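PDB 5MP7: ribose-phosphate pyrophosphokinase from Mycobacterium smegmatis, which probably makes phosphoribosyl pyrophosphate, a central nucleotide precursor, by transferring the pyrophosphoryl group of ATP to the 1-hydroxyl of ribose 5-phosphate. Local coordinates for residues Arg18-Leu23 / Val281-Pro286; Val63-Pro68 / Met76-Met81; Lys157-Tyr162 / Thr297-Ala302. One frame throughout, in Å; residues are numbered along the deposited sequence.

Interaction 1 is the buried middle and touches both of the others: it sets a ring on a proline, with no hydrogen bond between its segments, where the start of helix 21-31 meets the turn after strand 278-282, joining the two halves of the subunit. Interaction 2, also buried, belongs to the N-terminal half and is largely polar, with amides and a carboxylate; it meets interaction 1 through the Arg-18 to Glu-77 salt bridge and through Ser-66 and Thr-284. Interaction 3 is partly buried and apolar, a helix lying on the other sheet; Asn-283 OD1 and Ile-301 N tie it to interaction 1, and its strand 296-299 neighbours strand 278-282. Interactions 2 and 3 do not touch.

Interaction 1 of 3, residues Arg18-Leu23 / Val281-Pro286; sequences RAHPEL and VTNTLP
His-20 and Pro-286 bring the two backbones closest, CA to CA 5.7 Å, and the chains then diverge, so that the CA atoms of Leu-23 and Asn-283 stand 7.4 Å apart. His-20 occupies the N-cap position of helix 21-31. With CG trans to the backbone N (chi1 -171°), its imidazole reaches across to the turn that follows strand 278-282. There the ring is sandwiched. Leu-23, one turn into the same helix, puts CB 3.4 Å above the plane of the His-20 ring near its rim, while Pro-286 covers the opposite face. The proline contact is a CH-pi interaction, with Pro-286 CB 3.7 Å from the His-20 ring centroid and 25° off the normal. Alongside, Leu-23 sets CD1 against the Asn-283 amide, 3.9 Å from Asn-283 ND2. That amide is already engaged, accepting from Ile-301 N through OD1 and pairing with Gln-26 through ND2. Pro-286 CG closes the other end, 3.9 Å from Ala-19 O. Leu-285, whose side chain starts out away from segment 18-23, is about 8 Å from Asp-234 and 9 Å from Arg-104 between side chains, residues predicted to bind ribose 5-phosphate and ATP. No hydrogen bond joins the two segments directly: the halves of the subunit meet here through the proline face of a ring that Leu-23 backs from its own helix, while the Asn-283 amide and Thr-284 OG1 bond to neighbours outside the two segments, the latter to His-260.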
loop_
_atom_site.group_PDB
_atom_site.type_symbol
_atom_site.label_atom_id
_atom_site.label_comp_id
_atom_site.label_asym_id
_atom_site.label_seq_id
_atom_site.Cartn_x
_atom_site.Cartn_y
_atom_site.Cartn_z
ATOM N N ARG A 18 39.284 -30.042 18.402
ATOM C CA ARG A 18 39.784 -29.005 17.489
ATOM C C ARG A 18 40.522 -27.855 18.166
ATOM O O ARG A 18 41.096 -27.043 17.478
ATOM C CB ARG A 18 38.612 -28.397 16.716
ATOM C CG ARG A 18 37.946 -29.355 15.743
ATOM C CD ARG A 18 36.677 -28.720 15.188
ATOM N NE ARG A 18 35.631 -28.631 16.217
ATOM C CZ ARG A 18 34.570 -27.815 16.202
ATOM N NH1 ARG A 18 34.379 -26.973 15.195
ATOM N NH2 ARG A 18 33.688 -27.860 17.202
ATOM N N ALA A 19 40.511 -27.775 19.489
ATOM C CA ALA A 19 41.080 -26.627 20.181
ATOM C C ALA A 19 42.608 -26.444 20.028
ATOM O O ALA A 19 43.090 -25.322 19.995
ATOM C CB ALA A 19 40.712 -26.647 21.663
ATOM N N HIS A 20 43.369 -27.525 19.944
ATOM C CA HIS A 20 44.788 -27.372 19.986
ATOM C C HIS A 20 45.402 -28.424 19.121
ATOM O O HIS A 20 45.991 -29.367 19.610
ATOM C CB HIS A 20 45.255 -27.436 21.423
ATOM C CG HIS A 20 46.697 -27.074 21.602
ATOM N ND1 HIS A 20 47.361 -27.250 22.794
ATOM C CD2 HIS A 20 47.617 -26.612 20.729
ATOM C CE1 HIS A 20 48.624 -26.915 22.648
ATOM N NE2 HIS A 20 48.810 -26.526 21.404
ATOM N N PRO A 21 45.311 -28.224 17.794
ATOM C CA PRO A 21 45.805 -29.192 16.798
ATOM C C PRO A 21 47.334 -29.466 16.788
ATOM O O PRO A 21 47.735 -30.599 16.507
ATOM C CB PRO A 21 45.311 -28.618 15.452
ATOM C CG PRO A 21 44.910 -27.188 15.724
ATOM C CD PRO A 21 44.632 -27.056 17.184
ATOM N N GLU A 22 48.167 -28.479 17.090
ATOM C CA GLU A 22 49.618 -28.713 17.170
ATOM C C GLU A 22 49.983 -29.712 18.247
ATOM O O GLU A 22 50.857 -30.560 18.044
ATOM C CB GLU A 22 50.405 -27.388 17.373
ATOM C CG GLU A 22 50.470 -26.488 16.072
ATOM C CD GLU A 22 50.940 -25.046 16.318
ATOM O OE1 GLU A 22 51.515 -24.767 17.397
ATOM O OE2 GLU A 22 50.740 -24.175 15.427
ATOM N N LEU A 23 49.338 -29.624 19.406
ATOM C CA LEU A 23 49.659 -30.544 20.486
ATOM C C LEU A 23 49.271 -31.951 20.077
ATOM O O LEU A 23 50.034 -32.890 20.317
ATOM C CB LEU A 23 48.961 -30.186 21.782
ATOM C CG LEU A 23 49.259 -31.063 23.000
ATOM C CD1 LEU A 23 50.749 -31.098 23.345
ATOM C CD2 LEU A 23 48.473 -30.522 24.177
ATOM N N VAL A 281 56.996 -21.110 29.557
ATOM C CA VAL A 281 55.723 -21.819 29.652
ATOM C C VAL A 281 55.763 -23.092 28.836
ATOM O O VAL A 281 56.707 -23.311 28.094
ATOM C CB VAL A 281 54.506 -21.004 29.179
ATOM C CG1 VAL A 281 54.345 -19.759 29.996
ATOM C CG2 VAL A 281 54.626 -20.646 27.733
ATOM N N THR A 282 54.800 -23.975 29.064
ATOM C CA THR A 282 54.642 -25.179 28.254
ATOM C C THR A 282 53.534 -24.923 27.295
ATOM O O THR A 282 52.835 -23.913 27.381
ATOM C CB THR A 282 54.303 -26.460 29.067
ATOM O OG1 THR A 282 52.933 -26.396 29.534
ATOM C CG2 THR A 282 55.241 -26.604 30.224
ATOM N N ASN A 283 53.311 -25.881 26.422
ATOM C CA ASN A 283 52.227 -25.751 25.444
ATOM C C ASN A 283 50.966 -26.559 25.794
ATOM O O ASN A 283 50.381 -27.201 24.923
ATOM C CB ASN A 283 52.755 -26.071 24.025
ATOM C CG ASN A 283 53.077 -27.528 23.838
ATOM O OD1 ASN A 283 53.435 -28.230 24.780
ATOM N ND2 ASN A 283 52.966 -27.984 22.632
ATOM N N THR A 284 50.576 -26.576 27.062
ATOM C CA THR A 284 49.344 -27.252 27.454
ATOM C C THR A 284 48.169 -26.561 26.809
ATOM O O THR A 284 47.179 -27.188 26.548
ATOM C CB THR A 284 49.127 -27.248 28.981
ATOM O OG1 THR A 284 49.430 -25.961 29.510
ATOM C CG2 THR A 284 49.983 -28.309 29.672
ATOM N N LEU A 285 48.309 -25.271 26.585
ATOM C CA LEU A 285 47.387 -24.445 25.843
ATOM C C LEU A 285 48.069 -23.969 24.597
ATOM O O LEU A 285 49.293 -23.889 24.577
ATOM C CB LEU A 285 47.008 -23.220 26.666
ATOM C CG LEU A 285 46.148 -23.642 27.857
ATOM C CD1 LEU A 285 46.265 -22.689 29.011
ATOM C CD2 LEU A 285 44.675 -23.776 27.476
ATOM N N PRO A 286 47.298 -23.671 23.531
ATOM C CA PRO A 286 47.958 -23.283 22.281
ATOM C C PRO A 286 48.463 -21.851 22.428
ATOM O O PRO A 286 47.719 -20.982 22.842
ATOM C CB PRO A 286 46.845 -23.370 21.238
ATOM C CG PRO A 286 45.610 -23.197 22.011
ATOM C CD PRO A 286 45.837 -23.709 23.392
#

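Interaction 2 of 3, residues Val63-Pro68 / Met76-Met81; sequences VLQSHP and MEQLIM
Gln-78 reaches from helix 71-87 to Gln-65, just past the end of strand 60-64, within a beta-alpha-beta unit completed by strand 92-97. Near its base, Gln-78 CB lies 4.1 Å from Gln-65 CB, and the two side chains run past each other in opposite directions. Gln-78 CG stays close to Gln-65 CB, 4.2 Å away, with Val-63 CG1 slightly farther off. With CG trans to the backbone N (chi1 -174°) and the chain extended beyond it, the amide arrives beside the strand end, Gln-78 CD 3.6 Å from Gln-65 CB. OE1 of Gln-78 meets the edge of the His-67 ring in plane, 3.2 Å from His-67 CE1, whereas Gln-78 NE2 gives a weak bond to Val-63 O (3.2 Å, 132°) and also hydrogen-bonds to Ile-96 O on the adjoining strand. A buried amide thus ties the helix to two neighbouring strands. Farther along the helix, Met-81 CE packs on Val-63 CG1 at 4.0 Å. Gln-65 bends at chi2 (76°) toward Glu-77, whose OE2 pairs with Arg-18, and Gln-65 NE2 also donates to Trp-74 O. The amide and carboxylate planes are nearly coplanar, and Gln-65 NE2 meets the anti side of Glu-77 OE1 at 2.9 Å.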
loop_
_atom_site.group_PDB
_atom_site.type_symbol
_atom_site.label_atom_id
_atom_site.label_comp_id
_atom_site.label_asym_id
_atom_site.label_seq_id
_atom_site.Cartn_x
_atom_site.Cartn_y
_atom_site.Cartn_z
ATOM N N VAL A 63 41.275 -39.435 24.672
ATOM C CA VAL A 63 40.564 -38.309 24.076
ATOM C C VAL A 63 41.241 -37.053 24.550
ATOM O O VAL A 63 41.088 -36.685 25.671
ATOM C CB VAL A 63 39.109 -38.272 24.517
ATOM C CG1 VAL A 63 38.368 -37.176 23.786
ATOM C CG2 VAL A 63 38.491 -39.616 24.242
ATOM N N LEU A 64 41.988 -36.409 23.664
ATOM C CA LEU A 64 42.819 -35.287 23.994
ATOM C C LEU A 64 42.123 -33.988 23.644
ATOM O O LEU A 64 41.816 -33.740 22.507
ATOM C CB LEU A 64 44.141 -35.408 23.245
ATOM C CG LEU A 64 45.135 -34.238 23.242
ATOM C CD1 LEU A 64 45.527 -33.752 24.622
ATOM C CD2 LEU A 64 46.380 -34.710 22.499
ATOM N N GLN A 65 41.878 -33.158 24.638
ATOM C CA GLN A 65 41.321 -31.851 24.405
ATOM C C GLN A 65 41.985 -30.825 25.333
ATOM O O GLN A 65 41.938 -30.948 26.572
ATOM C CB GLN A 65 39.796 -31.877 24.635
ATOM C CG GLN A 65 39.086 -30.570 24.366
ATOM C CD GLN A 65 38.911 -30.288 22.866
ATOM O OE1 GLN A 65 39.873 -30.168 22.123
ATOM N NE2 GLN A 65 37.665 -30.165 22.433
ATOM N N SER A 66 42.529 -29.782 24.731
ATOM C CA SER A 66 42.945 -28.603 25.466
ATOM C C SER A 66 41.755 -27.618 25.595
ATOM O O SER A 66 40.789 -27.737 24.881
ATOM C CB SER A 66 44.093 -27.975 24.735
ATOM O OG SER A 66 44.736 -27.065 25.568
ATOM N N HIS A 67 41.815 -26.662 26.517
ATOM C CA HIS A 67 40.654 -25.837 26.866
ATOM C C HIS A 67 41.001 -24.369 26.912
ATOM O O HIS A 67 40.871 -23.714 27.955
ATOM C CB HIS A 67 40.057 -26.279 28.202
ATOM C CG HIS A 67 39.412 -27.612 28.131
ATOM N ND1 HIS A 67 40.099 -28.777 28.358
ATOM C CD2 HIS A 67 38.153 -27.973 27.811
ATOM C CE1 HIS A 67 39.298 -29.803 28.169
ATOM N NE2 HIS A 67 38.105 -29.342 27.847
ATOM N N PRO A 68 41.438 -23.817 25.778
ATOM C CA PRO A 68 41.585 -22.379 25.698
ATOM C C PRO A 68 40.217 -21.678 25.551
ATOM O O PRO A 68 39.199 -22.329 25.371
ATOM C CB PRO A 68 42.391 -22.214 24.431
ATOM C CG PRO A 68 41.904 -23.331 23.555
ATOM C CD PRO A 68 41.767 -24.480 24.513
ATOM N N MET A 76 32.356 -29.204 26.344
ATOM C CA MET A 76 31.232 -29.950 25.729
ATOM C C MET A 76 31.674 -30.843 24.578
ATOM O O MET A 76 31.206 -31.944 24.483
ATOM C CB MET A 76 30.150 -29.035 25.217
ATOM C CG MET A 76 29.360 -28.363 26.335
ATOM S SD MET A 76 28.554 -29.469 27.517
ATOM C CE MET A 76 27.799 -30.678 26.420
ATOM N N GLU A 77 32.626 -30.402 23.752
ATOM C CA GLU A 77 33.112 -31.247 22.682
ATOM C C GLU A 77 33.744 -32.523 23.218
ATOM O O GLU A 77 33.522 -33.589 22.677
ATOM C CB GLU A 77 34.081 -30.479 21.759
ATOM C CG GLU A 77 34.653 -31.338 20.629
ATOM C CD GLU A 77 35.387 -30.540 19.532
ATOM O OE1 GLU A 77 36.603 -30.200 19.693
ATOM O OE2 GLU A 77 34.751 -30.287 18.469
ATOM N N GLN A 78 34.553 -32.407 24.266
ATOM C CA GLN A 78 35.164 -33.565 24.899
ATOM C C GLN A 78 34.124 -34.504 25.496
ATOM O O GLN A 78 34.213 -35.713 25.309
ATOM C CB GLN A 78 36.160 -33.117 25.965
ATOM C CG GLN A 78 36.953 -34.254 26.569
ATOM C CD GLN A 78 38.194 -33.778 27.276
ATOM O OE1 GLN A 78 38.142 -32.780 27.968
ATOM N NE2 GLN A 78 39.317 -34.440 27.056
ATOM N N LEU A 79 33.126 -33.961 26.195
ATOM C CA LEU A 79 32.051 -34.796 26.744
ATOM C C LEU A 79 31.251 -35.504 25.666
ATOM O O LEU A 79 30.895 -36.668 25.854
ATOM C CB LEU A 79 31.073 -33.984 27.599
ATOM C CG LEU A 79 31.667 -33.349 28.848
ATOM C CD1 LEU A 79 30.687 -32.358 29.431
ATOM C CD2 LEU A 79 32.050 -34.393 29.865
ATOM N N ILE A 80 30.983 -34.817 24.560
ATOM C CA ILE A 80 30.252 -35.409 23.426
ATOM C C ILE A 80 31.052 -36.561 22.778
ATOM O O ILE A 80 30.498 -37.599 22.501
ATOM C CB ILE A 80 29.845 -34.343 22.420
ATOM C CG1 ILE A 80 28.690 -33.555 22.996
ATOM C CG2 ILE A 80 29.375 -34.923 21.112
ATOM C CD1 ILE A 80 28.543 -32.171 22.373
ATOM N N MET A 81 32.357 -36.382 22.607
ATOM C CA MET A 81 33.221 -37.435 22.092
ATOM C C MET A 81 33.269 -38.637 23.012
ATOM O O MET A 81 33.297 -39.776 22.554
ATOM C CB MET A 81 34.656 -36.920 21.886
ATOM C CG MET A 81 34.800 -36.121 20.607
ATOM S SD MET A 81 36.322 -35.154 20.413
ATOM C CE MET A 81 37.448 -36.426 19.919
#

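Interaction 3 of 3, residues Lys157-Tyr162 / Thr297-Ala302; sequences KLLTGY and TVLSIA
Tyr-162 meets strand 296-299 obliquely: both Leu-299 CD2, 4.0 Å from Tyr-162 CD2, and Thr-297 CG2, 3.8 Å from Tyr-162 OH, approach the ring at a slant. The ring of His-166 meets it too, planes at about 60°. CG of Tyr-162 stands trans to the backbone N (chi1 172°), which carries the phenol down from helix 156-167 to Thr-297, and the two side chains come at each other from opposite directions. Their hydroxyls share a third party, for Tyr-162 OH and Thr-297 OG1 each hydrogen-bond to Glu-278 OE2 on the adjacent strand.

Leu-299 has the most contacts from the strand side. Its CD1 lies 4.2 Å from Leu-158 CG and 4.2 Å from Leu-159 CD2, and it also touches Tyr-162 CB, so the one methyl touches three residues of the helix. At the strand end, Leu-158 CD2 packs 4.3 Å from Ile-301 CD1 and reaches the Ser-300 carbonyl, where the chain turns into helix 302-314; Ser-300 OG accepts from Ala-302 N at 3.2 Å, a capping bond.

The short helix and strand segments approach to 10.5 Å between axes, their directions 134° apart. Apolar side chains fill that spacing, as is usual where a helix covers a sheet in an alpha/beta fold, here the mixed sheet whose outermost strand in this chain, 296-299, belongs to the PRTase-like phosphoribosyl synthetase-associated domain.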
loop_
_atom_site.group_PDB
_atom_site.type_symbol
_atom_site.label_atom_id
_atom_site.label_comp_id
_atom_site.label_asym_id
_atom_site.label_seq_id
_atom_site.Cartn_x
_atom_site.Cartn_y
_atom_site.Cartn_z
ATOM N N LYS A 157 60.142 -31.061 36.593
ATOM C CA LYS A 157 61.417 -31.535 36.088
ATOM C C LYS A 157 61.767 -30.884 34.751
ATOM O O LYS A 157 62.905 -30.521 34.528
ATOM C CB LYS A 157 61.442 -33.051 35.939
ATOM C CG LYS A 157 61.634 -33.793 37.254
ATOM C CD LYS A 157 62.203 -35.190 37.008
ATOM C CE LYS A 157 62.601 -35.890 38.298
ATOM N NZ LYS A 157 61.467 -36.665 38.864
ATOM N N LEU A 158 60.783 -30.749 33.877
ATOM C CA LEU A 158 60.975 -30.136 32.588
ATOM C C LEU A 158 61.369 -28.652 32.716
ATOM O O LEU A 158 62.314 -28.204 32.062
ATOM C CB LEU A 158 59.702 -30.295 31.733
ATOM C CG LEU A 158 59.602 -29.580 30.378
ATOM C CD1 LEU A 158 60.501 -30.250 29.327
ATOM C CD2 LEU A 158 58.145 -29.584 29.930
ATOM N N LEU A 159 60.643 -27.897 33.522
ATOM C CA LEU A 159 60.918 -26.476 33.681
ATOM C C LEU A 159 62.220 -26.206 34.456
ATOM O O LEU A 159 62.974 -25.337 34.061
ATOM C CB LEU A 159 59.754 -25.756 34.321
ATOM C CG LEU A 159 58.444 -25.715 33.507
ATOM C CD1 LEU A 159 57.219 -25.510 34.405
ATOM C CD2 LEU A 159 58.465 -24.606 32.486
ATOM N N THR A 160 62.508 -26.964 35.510
ATOM C CA THR A 160 63.722 -26.744 36.305
ATOM C C THR A 160 64.927 -27.269 35.590
ATOM O O THR A 160 65.988 -26.729 35.748
ATOM C CB THR A 160 63.662 -27.354 37.747
ATOM O OG1 THR A 160 63.391 -28.753 37.703
ATOM C CG2 THR A 160 62.560 -26.673 38.560
ATOM N N GLY A 161 64.771 -28.332 34.815
ATOM C CA GLY A 161 65.834 -28.824 33.948
ATOM C C GLY A 161 66.296 -27.753 32.968
ATOM O O GLY A 161 67.481 -27.562 32.763
ATOM N N TYR A 162 65.359 -27.026 32.381
ATOM C CA TYR A 162 65.698 -25.952 31.443
ATOM C C TYR A 162 66.377 -24.793 32.180
ATOM O O TYR A 162 67.380 -24.260 31.718
ATOM C CB TYR A 162 64.462 -25.484 30.708
ATOM C CG TYR A 162 64.669 -24.268 29.859
ATOM C CD1 TYR A 162 64.492 -23.004 30.391
ATOM C CD2 TYR A 162 64.994 -24.375 28.511
ATOM C CE1 TYR A 162 64.669 -21.869 29.620
ATOM C CE2 TYR A 162 65.158 -23.249 27.724
ATOM C CZ TYR A 162 64.987 -22.006 28.298
ATOM O OH TYR A 162 65.151 -20.878 27.559
ATOM N N THR A 297 59.469 -18.275 25.996
ATOM C CA THR A 297 59.985 -19.572 25.583
ATOM C C THR A 297 58.935 -20.623 25.860
ATOM O O THR A 297 58.347 -20.624 26.923
ATOM C CB THR A 297 61.210 -19.923 26.404
ATOM O OG1 THR A 297 62.203 -18.908 26.170
ATOM C CG2 THR A 297 61.745 -21.300 26.042
ATOM N N VAL A 298 58.661 -21.478 24.882
ATOM C CA VAL A 298 57.636 -22.507 25.011
ATOM C C VAL A 298 58.266 -23.853 24.926
ATOM O O VAL A 298 58.942 -24.152 23.948
ATOM C CB VAL A 298 56.552 -22.377 23.929
ATOM C CG1 VAL A 298 55.478 -23.418 24.118
ATOM C CG2 VAL A 298 55.916 -20.991 24.022
ATOM N N LEU A 299 58.059 -24.667 25.951
ATOM C CA LEU A 299 58.593 -26.039 25.937
ATOM C C LEU A 299 57.456 -26.977 25.670
ATOM O O LEU A 299 56.323 -26.684 26.043
ATOM C CB LEU A 299 59.249 -26.383 27.248
ATOM C CG LEU A 299 60.312 -25.387 27.723
ATOM C CD1 LEU A 299 60.711 -25.753 29.145
ATOM C CD2 LEU A 299 61.554 -25.355 26.815
ATOM N N SER A 300 57.726 -28.083 24.992
ATOM C CA SER A 300 56.674 -28.993 24.637
ATOM C C SER A 300 56.331 -29.930 25.790
ATOM O O SER A 300 57.218 -30.510 26.370
ATOM C CB SER A 300 57.062 -29.849 23.430
ATOM O OG SER A 300 55.899 -30.554 22.963
ATOM N N ILE A 301 55.046 -30.093 26.058
ATOM C CA ILE A 301 54.555 -31.101 26.984
ATOM C C ILE A 301 54.291 -32.464 26.292
ATOM O O ILE A 301 53.914 -33.417 26.949
ATOM C CB ILE A 301 53.272 -30.584 27.696
ATOM C CG1 ILE A 301 53.158 -31.198 29.075
ATOM C CG2 ILE A 301 51.992 -30.804 26.894
ATOM C CD1 ILE A 301 53.978 -30.439 30.097
ATOM N N ALA A 302 54.473 -32.546 24.982
ATOM C CA ALA A 302 54.106 -33.723 24.245
ATOM C C ALA A 302 54.821 -34.981 24.678
ATOM O O ALA A 302 54.169 -36.032 24.774
ATOM C CB ALA A 302 54.269 -33.511 22.756
#